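Long-range contact in esterase (PDB 4RGY), which is a low-temperature-active alkaline esterase that probably cleaves carboxylic ester bonds and has the alpha/beta-hydrolase fold: residues 144-150 with 206-212. Sequence-based numbering, arbitrary orientation.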
loop_
_atom_site.group_PDB
_atom_site.type_symbol
_atom_site.label_atom_id
_atom_site.label_comp_id
_atom_site.label_asym_id
_atom_site.label_seq_id
_atom_site.Cartn_x
_atom_site.Cartn_y
_atom_site.Cartn_z
ATOM N N ALA A 144 12.739 14.843 -23.767
ATOM C CA ALA A 144 12.151 15.233 -25.041
ATOM C C ALA A 144 11.109 16.328 -24.839
ATOM O O ALA A 144 10.780 17.058 -25.777
ATOM C CB ALA A 144 11.522 14.029 -25.705
ATOM N N ALA A 145 10.577 16.426 -23.621
ATOM C CA ALA A 145 9.497 17.367 -23.331
ATOM C C ALA A 145 9.403 17.621 -21.835
ATOM O O ALA A 145 9.672 16.721 -21.031
ATOM C CB ALA A 145 8.175 16.841 -23.854
ATOM N N ALA A 146 9.039 18.849 -21.478
ATOM C CA ALA A 146 8.863 19.274 -20.090
ATOM C C ALA A 146 7.636 20.178 -20.028
ATOM O O ALA A 146 7.484 21.088 -20.853
ATOM C CB ALA A 146 10.105 20.010 -19.575
ATOM N N ALA A 147 6.766 19.945 -19.049
ATOM C CA ALA A 147 5.491 20.648 -18.962
ATOM C C ALA A 147 5.212 21.141 -17.556
ATOM O O ALA A 147 5.370 20.387 -16.575
ATOM C CB ALA A 147 4.363 19.733 -19.410
ATOM N N SER A 148 4.796 22.402 -17.452
ATOM C CA SER A 148 4.407 22.980 -16.173
ATOM C C SER A 148 2.923 23.310 -16.119
ATOM O O SER A 148 2.390 23.979 -17.012
ATOM C CB SER A 148 5.218 24.244 -15.898
ATOM O OG SER A 148 4.702 24.961 -14.780
ATOM N N LEU A 149 2.256 22.840 -15.064
ATOM C CA LEU A 149 0.839 23.126 -14.842
ATOM C C LEU A 149 0.703 23.995 -13.603
ATOM O O LEU A 149 1.073 23.567 -12.507
ATOM C CB LEU A 149 0.035 21.831 -14.665
ATOM C CG LEU A 149 -0.012 20.858 -15.845
ATOM C CD1 LEU A 149 1.252 20.001 -15.887
ATOM C CD2 LEU A 149 -1.234 19.957 -15.742
ATOM N N SER A 150 0.217 25.223 -13.782
ATOM C CA SER A 150 0.062 26.160 -12.670
ATOM C C SER A 150 1.340 26.233 -11.847
ATOM O O SER A 150 1.318 26.090 -10.615
ATOM C CB SER A 150 -1.112 25.734 -11.789
ATOM O OG SER A 150 -2.257 25.480 -12.584
ATOM N N PRO A 206 13.975 20.770 -25.488
ATOM C CA PRO A 206 12.787 19.927 -25.338
ATOM C C PRO A 206 11.548 20.663 -25.826
ATOM O O PRO A 206 11.569 21.901 -25.911
ATOM C CB PRO A 206 12.696 19.725 -23.819
ATOM C CG PRO A 206 14.054 20.068 -23.282
ATOM C CD PRO A 206 14.561 21.145 -24.190
ATOM N N LYS A 207 10.498 19.925 -26.159
ATOM C CA LYS A 207 9.183 20.524 -26.331
ATOM C C LYS A 207 8.794 21.089 -24.965
ATOM O O LYS A 207 9.028 20.436 -23.941
ATOM C CB LYS A 207 8.182 19.452 -26.774
ATOM C CG LYS A 207 7.116 19.954 -27.734
ATOM C CD LYS A 207 6.128 18.850 -28.100
ATOM C CE LYS A 207 5.103 19.375 -29.095
ATOM N NZ LYS A 207 4.073 18.355 -29.408
ATOM N N LEU A 208 8.240 22.297 -24.931
ATOM C CA LEU A 208 7.964 22.976 -23.659
ATOM C C LEU A 208 6.519 23.413 -23.569
ATOM O O LEU A 208 5.970 23.962 -24.522
ATOM C CB LEU A 208 8.894 24.187 -23.488
ATOM C CG LEU A 208 10.374 23.820 -23.391
ATOM C CD1 LEU A 208 11.260 25.033 -23.643
ATOM C CD2 LEU A 208 10.723 23.189 -22.042
ATOM N N TYR A 209 5.902 23.169 -22.415
ATOM C CA TYR A 209 4.490 23.445 -22.206
ATOM C C TYR A 209 4.318 24.207 -20.908
ATOM O O TYR A 209 4.945 23.882 -19.893
ATOM C CB TYR A 209 3.685 22.126 -22.169
ATOM C CG TYR A 209 2.204 22.279 -21.887
ATOM C CD1 TYR A 209 1.740 22.471 -20.593
ATOM C CD2 TYR A 209 1.263 22.207 -22.916
ATOM C CE1 TYR A 209 0.389 22.617 -20.330
ATOM C CE2 TYR A 209 -0.096 22.340 -22.657
ATOM C CZ TYR A 209 -0.524 22.551 -21.363
ATOM O OH TYR A 209 -1.869 22.698 -21.089
ATOM N N GLN A 210 3.432 25.187 -20.931
ATOM C CA GLN A 210 3.073 25.935 -19.739
ATOM C C GLN A 210 1.588 26.227 -19.739
ATOM O O GLN A 210 1.064 26.742 -20.728
ATOM C CB GLN A 210 3.830 27.264 -19.706
ATOM C CG GLN A 210 3.414 28.180 -18.564
ATOM C CD GLN A 210 3.961 29.600 -18.682
ATOM O OE1 GLN A 210 4.527 29.992 -19.708
ATOM N NE2 GLN A 210 3.789 30.374 -17.626
ATOM N N CYS A 211 0.897 25.925 -18.640
ATOM C CA CYS A 211 -0.481 26.386 -18.496
ATOM C C CYS A 211 -0.748 26.925 -17.100
ATOM O O CYS A 211 -0.008 26.637 -16.160
ATOM C CB CYS A 211 -1.491 25.285 -18.859
ATOM S SG CYS A 211 -1.717 23.987 -17.585
ATOM N N CYS A 212 -1.821 27.691 -16.960
ATOM C CA CYS A 212 -2.250 28.161 -15.642
ATOM C C CYS A 212 -3.710 28.590 -15.663
ATOM O O CYS A 212 -4.187 29.147 -16.660
ATOM C CB CYS A 212 -1.372 29.330 -15.177
ATOM S SG CYS A 212 -1.574 29.749 -13.436
HETATM O O HOH W 1 2.707 26.756 -15.425
#
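Tyr209 and Ala147 sit side by side on parallel strands, 145-149 and 207-212, whose axes approach to 4.6 Å. Tyr209 CB packs on Ala147 CB at 3.7 Å, and CG touches the same methyl. With CG anti to the backbone N (chi1 177°), the ring continues past Ala147, whose CB lies oblique to it, 4.0 Å from CD1. Ser148 O comes in at the ring edge, near its plane, 3.9 Å from CD1 and close to CE1. At the tip, OH is hydrogen-bonded to Glu239 of strand 236-241, while the ring meets Trp260 of helix 247-260 and the side chain touches Gln253 and Val257 there. With Tyr209 replaced by an alanine, Glu239 would probably lose this hydroxyl partner, and a gap is likely to open between the sheet and that helix.

Cys211 follows on the same face. Its SG touches Leu149, 3.8 Å from CA and 4.0 Å from CG. On the reverse face, Leu208 CD2 reaches Ala146 CB at 4.1 Å.

Six backbone hydrogen bonds join the strands. Ala146, Ser148 and Ser150 donate to Lys207, Tyr209 and Cys211, which in turn donate to Ala144, Ala146 and Ser148. The Ser148 N-H points almost straight at Tyr209 O (170°), but from above the carbonyl plane. A water bridges Ser148 OG and Cys211 O, 2.8 Å from the latter.

At the C-terminal end, Ser150 OG is hydrogen-bonded to Trp250 NE1, and its side chain touches Asp216, the probable acid of a Ser126-His245-Asp216 triad. Neighbouring parallel strands ending beside such a triad are characteristic of the alpha/beta-hydrolase fold.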